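Local coordinates for protein alginate lyase AlgAT5 (Defluviitalea, PDB 5ZQI) that probably depolymerises alginate by beta-elimination, as a polysaccharide lyase of family 7 built on a beta-sandwich fold, at residues H153-E156 with H160-V163; I174-E179 with V207-S212; N181-E186 with V218-D223. All blocks are in the same frame, centred on the assembly; numbering follows the deposited sequence.

From the N terminus, interaction 1 comes first and closes a short loop, just where the chain leaves strand 142-153 of one sheet and enters strand 160-167 of the other. It is complete before interactions 2 and 3 begin. These two close longer loops and cross, their segments alternating; 174-179 and 181-186 are neighbours in one sheet, 207-212 and 218-223 in the other, and each contact spans the two sheets. Probable backbone hydrogen bonds tie the set together: V163 N to I176 O between interactions 1 and 2, and M175 O to E186 N and K208 O to Y219 N between interactions 2 and 3.

Interaction 1 (H153-E156 with H160-V163); sequences HLPE and HVVV
L154 and V161 meet because their first torsions turn methyl groups into the space between the two segments. In L154, CG stands beside the backbone N and anti to the carbonyl carbon (chi1 -63°), which carries the end of the side chain nearer to V161 than its CB bond alone would. V161 holds CG1 in the same place relative to its backbone (chi1 -61°), with CG2 in the crowded position between N and carbonyl carbon. Its two methyls therefore straddle a single leucine methyl: L154 CD2 lies 3.7 Å from V161 CG1 and equally close to V161 CG2, and the two side chains cross at about a right angle. P155 adds its ring to the same valine from another direction, with P155 CD 4.1 Å from V161 CG1. The same ring carbon lies 4.2 Å from the backbone N of H160. No hydrogen bond joins the segments.

H160 turns its CB away from the loop, and its ND1 is hydrogen-bonded to K158 NZ and R177 NH2. The contact closes the connection from one sheet of the sandwich to strand 160-167 of the other, which ends in the Gln-Ile-His motif of family 7. H153 pairs with E258 of strand 256-269, V161 with L178. Strand 160-167 lies between 172-179, where L154 and V161 both touch L178, and 241-243, where V161 also packs on M241 and P155 on T243.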
loop_
_atom_site.group_PDB
_atom_site.type_symbol
_atom_site.label_atom_id
_atom_site.label_comp_id
_atom_site.label_asym_id
_atom_site.label_seq_id
_atom_site.Cartn_x
_atom_site.Cartn_y
_atom_site.Cartn_z
ATOM N N HIS A 153 -1.830 -13.091 4.247
ATOM C CA HIS A 153 -0.669 -13.908 4.570
ATOM C C HIS A 153 0.430 -12.996 5.091
ATOM O O HIS A 153 0.574 -11.854 4.647
ATOM C CB HIS A 153 -0.184 -14.696 3.343
ATOM C CG HIS A 153 0.648 -15.897 3.668
ATOM N ND1 HIS A 153 0.122 -17.165 3.817
ATOM C CD2 HIS A 153 1.987 -16.028 3.808
ATOM C CE1 HIS A 153 1.099 -18.015 4.075
ATOM N NE2 HIS A 153 2.238 -17.347 4.095
ATOM N N LEU A 154 1.206 -13.520 6.041
ATOM C CA LEU A 154 2.295 -12.822 6.708
ATOM C C LEU A 154 3.540 -13.680 6.695
ATOM O O LEU A 154 3.457 -14.910 6.716
ATOM C CB LEU A 154 1.957 -12.494 8.176
ATOM C CG LEU A 154 0.779 -11.541 8.409
ATOM C CD1 LEU A 154 0.509 -11.470 9.908
ATOM C CD2 LEU A 154 1.045 -10.190 7.823
ATOM N N PRO A 155 4.736 -13.083 6.694
ATOM C CA PRO A 155 5.946 -13.881 6.926
ATOM C C PRO A 155 5.868 -14.589 8.275
ATOM O O PRO A 155 5.189 -14.132 9.201
ATOM C CB PRO A 155 7.074 -12.844 6.884
ATOM C CG PRO A 155 6.522 -11.713 6.031
ATOM C CD PRO A 155 5.044 -11.663 6.433
ATOM N N GLU A 156 6.558 -15.722 8.374
ATOM C CA GLU A 156 6.484 -16.517 9.599
ATOM C C GLU A 156 7.299 -15.909 10.740
ATOM O O GLU A 156 6.867 -15.945 11.898
ATOM C CB GLU A 156 6.924 -17.956 9.342
ATOM C CG GLU A 156 8.095 -18.167 8.406
ATOM C CD GLU A 156 8.053 -19.583 7.836
ATOM O OE1 GLU A 156 8.198 -19.754 6.595
ATOM O OE2 GLU A 156 7.822 -20.543 8.614
ATOM N N HIS A 160 5.244 -8.988 9.626
ATOM C CA HIS A 160 4.995 -7.561 9.481
ATOM C C HIS A 160 4.780 -7.180 8.025
ATOM O O HIS A 160 5.625 -7.477 7.176
ATOM C CB HIS A 160 6.179 -6.718 9.993
ATOM C CG HIS A 160 6.515 -6.878 11.442
ATOM N ND1 HIS A 160 7.496 -6.113 12.033
ATOM C CD2 HIS A 160 6.025 -7.682 12.417
ATOM C CE1 HIS A 160 7.591 -6.439 13.313
ATOM N NE2 HIS A 160 6.696 -7.375 13.577
ATOM N N VAL A 161 3.686 -6.464 7.745
ATOM C CA VAL A 161 3.440 -5.945 6.400
ATOM C C VAL A 161 2.877 -4.532 6.472
ATOM O O VAL A 161 2.296 -4.112 7.474
ATOM C CB VAL A 161 2.476 -6.837 5.571
ATOM C CG1 VAL A 161 3.048 -8.244 5.391
ATOM C CG2 VAL A 161 1.076 -6.829 6.199
ATOM N N VAL A 162 3.036 -3.810 5.351
ATOM C CA VAL A 162 2.498 -2.459 5.169
ATOM C C VAL A 162 1.570 -2.488 3.966
ATOM O O VAL A 162 1.948 -2.985 2.898
ATOM C CB VAL A 162 3.628 -1.427 4.991
ATOM C CG1 VAL A 162 3.102 -0.093 4.441
ATOM C CG2 VAL A 162 4.367 -1.175 6.324
ATOM N N VAL A 163 0.388 -1.904 4.124
ATOM C CA VAL A 163 -0.708 -1.974 3.167
ATOM C C VAL A 163 -1.384 -0.612 3.035
ATOM O O VAL A 163 -2.574 -0.431 3.317
ATOM C CB VAL A 163 -1.698 -3.059 3.609
ATOM C CG1 VAL A 163 -1.015 -4.446 3.537
ATOM C CG2 VAL A 163 -2.286 -2.800 4.976
#

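Interaction 2 (I174-E179 with V207-S212); sequences IMIRLE and VKIVAS. With SO4 (sulfate ion), chain B.
Apolar contacts alone join I174 and I176 to V207 and I209. I174 and I209 reach toward each other tip to tip, with I174 CD1 3.9 Å from I209 CG2 and 4.0 Å from I209 CD1. I176 meets I209 likewise, its CD1 4.1 Å from I209 CD1, but slides past V207, with I176 CD1 4.0 Å from V207 CG2. I209 CD1 thus touches both isoleucine ends, and all four residues are buried.

The polar interactions lie on the other side of strand 174-179, round R177. With CG anti to the backbone N (chi1 -171°), its extended chain carries the guanidinium out to E179 and the sulfate. R177 NE forms a salt bridge with E179 OE2 at 2.8 Å, the acceptor tilted 29° out of the guanidinium plane. R177 NH2 gives a nearly straight bond of 2.7 Å (162°) to sulfate O4, in that plane at its edge. NH1 pairs with E186; Y118 OH and K158 NZ also bond to the sulfate, a probable crystallisation ion that may mark an anion-binding pocket. Were R177 replaced by an alanine, E179 and E186 would probably lose their common positive partner and the sulfate one of its donors.

Segments 174-179 and 207-212 run antiparallel in facing sheets, their axes approaching to 10.1 Å. Strand 172-179 sits between 160-167 and 182-187, strand 205-212 between 142-153 and 215-220.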
loop_
_atom_site.group_PDB
_atom_site.type_symbol
_atom_site.label_atom_id
_atom_site.label_comp_id
_atom_site.label_asym_id
_atom_site.label_seq_id
_atom_site.Cartn_x
_atom_site.Cartn_y
_atom_site.Cartn_z
ATOM N N ILE A 174 3.150 8.407 6.709
ATOM C CA ILE A 174 2.492 7.397 7.533
ATOM C C ILE A 174 2.389 6.095 6.746
ATOM O O ILE A 174 2.391 6.078 5.515
ATOM C CB ILE A 174 1.088 7.816 8.038
ATOM C CG1 ILE A 174 0.122 8.025 6.883
ATOM C CG2 ILE A 174 1.159 9.024 8.950
ATOM C CD1 ILE A 174 -1.355 7.890 7.306
ATOM N N MET A 175 2.284 4.988 7.491
ATOM C CA MET A 175 2.059 3.676 6.917
ATOM C C MET A 175 0.985 2.927 7.703
ATOM O O MET A 175 0.914 3.021 8.936
ATOM C CB MET A 175 3.338 2.814 6.881
ATOM C CG MET A 175 4.508 3.479 6.156
ATOM S SD MET A 175 5.849 2.381 5.705
ATOM C CE MET A 175 6.323 1.847 7.339
ATOM N N ILE A 176 0.150 2.194 6.974
ATOM C CA ILE A 176 -0.820 1.273 7.550
ATOM C C ILE A 176 -0.119 -0.069 7.715
ATOM O O ILE A 176 0.216 -0.721 6.730
ATOM C CB ILE A 176 -2.068 1.164 6.670
ATOM C CG1 ILE A 176 -2.611 2.557 6.313
ATOM C CG2 ILE A 176 -3.151 0.306 7.374
ATOM C CD1 ILE A 176 -2.979 3.459 7.490
ATOM N N ARG A 177 0.061 -0.502 8.958
ATOM C CA ARG A 177 0.978 -1.585 9.285
ATOM C C ARG A 177 0.253 -2.657 10.086
ATOM O O ARG A 177 -0.469 -2.353 11.043
ATOM C CB ARG A 177 2.154 -1.037 10.073
ATOM C CG ARG A 177 3.293 -2.015 10.291
ATOM C CD ARG A 177 4.547 -1.256 10.805
ATOM N NE ARG A 177 5.617 -2.212 11.079
ATOM C CZ ARG A 177 6.831 -2.191 10.548
ATOM N NH1 ARG A 177 7.208 -1.189 9.784
ATOM N NH2 ARG A 177 7.676 -3.150 10.850
ATOM N N LEU A 178 0.485 -3.912 9.723
ATOM C CA LEU A 178 0.008 -5.067 10.481
ATOM C C LEU A 178 1.215 -5.826 11.010
ATOM O O LEU A 178 2.101 -6.196 10.237
ATOM C CB LEU A 178 -0.860 -5.978 9.629
ATOM C CG LEU A 178 -1.454 -7.148 10.417
ATOM C CD1 LEU A 178 -2.524 -6.755 11.408
ATOM C CD2 LEU A 178 -1.994 -8.195 9.415
ATOM N N GLU A 179 1.240 -6.064 12.318
ATOM C CA GLU A 179 2.244 -6.896 12.979
ATOM C C GLU A 179 1.425 -7.965 13.701
ATOM O O GLU A 179 0.807 -7.682 14.726
ATOM C CB GLU A 179 3.110 -6.086 13.940
ATOM C CG GLU A 179 3.864 -4.977 13.245
ATOM C CD GLU A 179 4.798 -4.215 14.121
ATOM O OE1 GLU A 179 4.704 -4.286 15.370
ATOM O OE2 GLU A 179 5.640 -3.484 13.557
ATOM N N VAL A 207 -9.862 1.342 5.061
ATOM C CA VAL A 207 -9.047 2.370 5.677
ATOM C C VAL A 207 -9.099 3.596 4.784
ATOM O O VAL A 207 -8.956 3.495 3.559
ATOM C CB VAL A 207 -7.610 1.887 5.931
ATOM C CG1 VAL A 207 -6.895 1.435 4.674
ATOM C CG2 VAL A 207 -6.821 2.965 6.665
ATOM N N LYS A 208 -9.392 4.740 5.390
ATOM C CA LYS A 208 -9.436 6.016 4.688
ATOM C C LYS A 208 -8.415 6.968 5.303
ATOM O O LYS A 208 -8.372 7.142 6.526
ATOM C CB LYS A 208 -10.839 6.635 4.747
ATOM C CG LYS A 208 -10.940 7.982 4.061
ATOM C CD LYS A 208 -12.365 8.503 3.922
ATOM C CE LYS A 208 -13.008 8.763 5.256
ATOM N NZ LYS A 208 -14.255 9.559 5.059
ATOM N N ILE A 209 -7.609 7.592 4.452
ATOM C CA ILE A 209 -6.577 8.547 4.834
ATOM C C ILE A 209 -6.937 9.875 4.185
ATOM O O ILE A 209 -7.154 9.922 2.968
ATOM C CB ILE A 209 -5.184 8.075 4.386
ATOM C CG1 ILE A 209 -4.867 6.695 4.959
ATOM C CG2 ILE A 209 -4.136 9.135 4.799
ATOM C CD1 ILE A 209 -3.564 6.109 4.434
ATOM N N VAL A 210 -7.019 10.942 4.992
ATOM C CA VAL A 210 -7.363 12.277 4.519
ATOM C C VAL A 210 -6.305 13.255 5.009
ATOM O O VAL A 210 -6.155 13.460 6.221
ATOM C CB VAL A 210 -8.755 12.725 5.002
ATOM C CG1 VAL A 210 -9.076 14.120 4.457
ATOM C CG2 VAL A 210 -9.805 11.737 4.623
ATOM N N ALA A 211 -5.622 13.899 4.082
ATOM C CA ALA A 211 -4.627 14.927 4.383
ATOM C C ALA A 211 -5.168 16.288 3.953
ATOM O O ALA A 211 -5.520 16.471 2.782
ATOM C CB ALA A 211 -3.322 14.628 3.658
ATOM N N SER A 212 -5.195 17.249 4.873
ATOM C CA SER A 212 -5.778 18.558 4.651
ATOM C C SER A 212 -5.533 19.384 5.912
ATOM O O SER A 212 -5.532 18.861 7.021
ATOM C CB SER A 212 -7.275 18.442 4.371
ATOM O OG SER A 212 -7.818 19.676 3.978
HETATM S S SO4 B . 11.485 -2.284 10.842
HETATM O O1 SO4 B . 11.857 -2.846 12.140
HETATM O O2 SO4 B . 11.082 -0.887 10.995
HETATM O O3 SO4 B . 12.614 -2.380 9.921
HETATM O O4 SO4 B . 10.346 -3.014 10.287
#

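Interaction 3 (N181-E186 with V218-D223); sequences NHLFVE and VYYNGD
Two apolar pairs make the contact, L183 with Y220 and V185 with V218. L183 sends CD2 obliquely against the tyrosine ring: L183 CD2 is 3.5 Å from Y220 CE1, and Y220 CD1 and CZ each lie 4.1 Å from it, so the methyl centres on one ring carbon and its two neighbours. With CG anti to the backbone N (chi1 -178°), the Y220 ring is carried across toward L183. V185 and V218 meet tip to tip, V185 CG2 at 3.9 Å from V218 CG1. No hydrogen bond crosses between the segments.

Hydrogen bonds instead shape the turn that follows Y220. Y220 N bonds to D223 O at 2.9 Å and D223 N to Y220 O at 3.0 Å, closing a type I' turn with N221 and G222 at its corners, a classic Asn-Gly hairpin. At the backbone angles of G222 a CB would press against the carbonyl O of N221. N221 ND2 lies 3.7 Å above one face of the Y220 ring, offset toward the rim, while N221 OD1 accepts a bond from T206 N. Y220 OH is hydrogen-bonded to D196 OD2, which holds the hydroxyl end of the ring.

L195 packs on both L183 and V185, and F205 of strand 205-212 meets the ring of Y220. The contact therefore joins strand 182-187, flanked by 172-179 and 190-194, to strand 215-220 of the facing sheet, just before that strand turns into 223-229, an edge strand of that sheet within this chain.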
loop_
_atom_site.group_PDB
_atom_site.type_symbol
_atom_site.label_atom_id
_atom_site.label_comp_id
_atom_site.label_asym_id
_atom_site.label_seq_id
_atom_site.Cartn_x
_atom_site.Cartn_y
_atom_site.Cartn_z
ATOM N N ASN A 181 -1.576 -9.778 14.869
ATOM C CA ASN A 181 -2.967 -9.355 14.960
ATOM C C ASN A 181 -3.141 -7.868 15.273
ATOM O O ASN A 181 -4.271 -7.426 15.506
ATOM C CB ASN A 181 -3.699 -10.196 16.030
ATOM C CG ASN A 181 -3.637 -11.678 15.758
ATOM O OD1 ASN A 181 -3.024 -12.442 16.513
ATOM N ND2 ASN A 181 -4.304 -12.112 14.695
ATOM N N HIS A 182 -2.059 -7.091 15.222
ATOM C CA HIS A 182 -2.031 -5.681 15.608
ATOM C C HIS A 182 -1.926 -4.790 14.368
ATOM O O HIS A 182 -0.863 -4.678 13.740
ATOM C CB HIS A 182 -0.861 -5.443 16.565
ATOM C CG HIS A 182 -0.773 -4.044 17.075
ATOM N ND1 HIS A 182 0.382 -3.526 17.624
ATOM C CD2 HIS A 182 -1.713 -3.078 17.181
ATOM C CE1 HIS A 182 0.142 -2.295 18.039
ATOM N NE2 HIS A 182 -1.113 -1.995 17.769
ATOM N N LEU A 183 -3.041 -4.130 14.025
ATOM C CA LEU A 183 -3.143 -3.225 12.886
ATOM C C LEU A 183 -3.125 -1.796 13.410
ATOM O O LEU A 183 -3.950 -1.443 14.251
ATOM C CB LEU A 183 -4.433 -3.525 12.132
ATOM C CG LEU A 183 -4.628 -2.759 10.847
ATOM C CD1 LEU A 183 -3.677 -3.193 9.734
ATOM C CD2 LEU A 183 -6.065 -2.856 10.299
ATOM N N PHE A 184 -2.190 -0.976 12.911
ATOM C CA PHE A 184 -1.959 0.343 13.470
ATOM C C PHE A 184 -1.369 1.262 12.413
ATOM O O PHE A 184 -0.988 0.835 11.326
ATOM C CB PHE A 184 -1.048 0.270 14.716
ATOM C CG PHE A 184 0.329 -0.267 14.458
ATOM C CD1 PHE A 184 0.572 -1.616 14.512
ATOM C CD2 PHE A 184 1.385 0.589 14.180
ATOM C CE1 PHE A 184 1.841 -2.124 14.279
ATOM C CE2 PHE A 184 2.666 0.089 13.936
ATOM C CZ PHE A 184 2.888 -1.263 14.002
ATOM N N VAL A 185 -1.365 2.552 12.723
ATOM C CA VAL A 185 -0.743 3.573 11.889
ATOM C C VAL A 185 0.635 3.849 12.460
ATOM O O VAL A 185 0.768 4.136 13.667
ATOM C CB VAL A 185 -1.578 4.866 11.824
ATOM C CG1 VAL A 185 -0.971 5.821 10.835
ATOM C CG2 VAL A 185 -3.007 4.563 11.521
ATOM N N GLU A 186 1.658 3.747 11.603
ATOM C CA GLU A 186 3.049 4.007 11.962
ATOM C C GLU A 186 3.534 5.295 11.305
ATOM O O GLU A 186 3.160 5.615 10.166
ATOM C CB GLU A 186 3.939 2.838 11.523
ATOM C CG GLU A 186 5.276 2.795 12.222
ATOM C CD GLU A 186 6.208 1.701 11.690
ATOM O OE1 GLU A 186 6.623 1.788 10.499
ATOM O OE2 GLU A 186 6.527 0.772 12.437
ATOM N N VAL A 218 -6.939 9.333 9.820
ATOM C CA VAL A 218 -7.084 7.938 9.398
ATOM C C VAL A 218 -8.334 7.360 10.041
ATOM O O VAL A 218 -8.502 7.455 11.262
ATOM C CB VAL A 218 -5.853 7.093 9.769
ATOM C CG1 VAL A 218 -5.964 5.680 9.190
ATOM C CG2 VAL A 218 -4.563 7.744 9.237
ATOM N N TYR A 219 -9.164 6.722 9.224
ATOM C CA TYR A 219 -10.386 6.048 9.611
ATOM C C TYR A 219 -10.255 4.551 9.340
ATOM O O TYR A 219 -9.609 4.131 8.365
ATOM C CB TYR A 219 -11.595 6.586 8.831
ATOM C CG TYR A 219 -11.871 8.069 8.917
ATOM C CD1 TYR A 219 -11.066 8.985 8.241
ATOM C CD2 TYR A 219 -12.919 8.562 9.683
ATOM C CE1 TYR A 219 -11.309 10.344 8.313
ATOM C CE2 TYR A 219 -13.163 9.918 9.751
ATOM C CZ TYR A 219 -12.364 10.796 9.063
ATOM O OH TYR A 219 -12.647 12.147 9.169
ATOM N N TYR A 220 -10.904 3.759 10.192
ATOM C CA TYR A 220 -10.988 2.313 10.075
ATOM C C TYR A 220 -12.459 1.923 10.090
ATOM O O TYR A 220 -13.166 2.167 11.071
ATOM C CB TYR A 220 -10.227 1.635 11.229
ATOM C CG TYR A 220 -10.180 0.124 11.210
ATOM C CD1 TYR A 220 -9.500 -0.563 10.234
ATOM C CD2 TYR A 220 -10.800 -0.608 12.190
ATOM C CE1 TYR A 220 -9.443 -1.932 10.232
ATOM C CE2 TYR A 220 -10.757 -1.998 12.191
ATOM C CZ TYR A 220 -10.069 -2.649 11.228
ATOM O OH TYR A 220 -10.008 -4.021 11.241
ATOM N N ASN A 221 -12.930 1.368 8.973
ATOM C CA ASN A 221 -14.361 1.064 8.805
ATOM C C ASN A 221 -15.236 2.251 9.194
ATOM O O ASN A 221 -16.300 2.094 9.807
ATOM C CB ASN A 221 -14.751 -0.175 9.609
ATOM C CG ASN A 221 -14.042 -1.418 9.112
ATOM O OD1 ASN A 221 -13.769 -1.554 7.913
ATOM N ND2 ASN A 221 -13.756 -2.334 10.015
ATOM N N GLY A 222 -14.790 3.450 8.818
ATOM C CA GLY A 222 -15.591 4.634 9.009
ATOM C C GLY A 222 -15.366 5.387 10.302
ATOM O O GLY A 222 -15.858 6.517 10.432
ATOM N N ASP A 223 -14.642 4.805 11.250
ATOM C CA ASP A 223 -14.422 5.388 12.565
ATOM C C ASP A 223 -13.067 6.082 12.612
ATOM O O ASP A 223 -12.054 5.492 12.246
ATOM C CB ASP A 223 -14.497 4.293 13.625
ATOM C CG ASP A 223 -15.862 3.631 13.676
ATOM O OD1 ASP A 223 -16.893 4.340 13.483
ATOM O OD2 ASP A 223 -15.912 2.412 13.909
#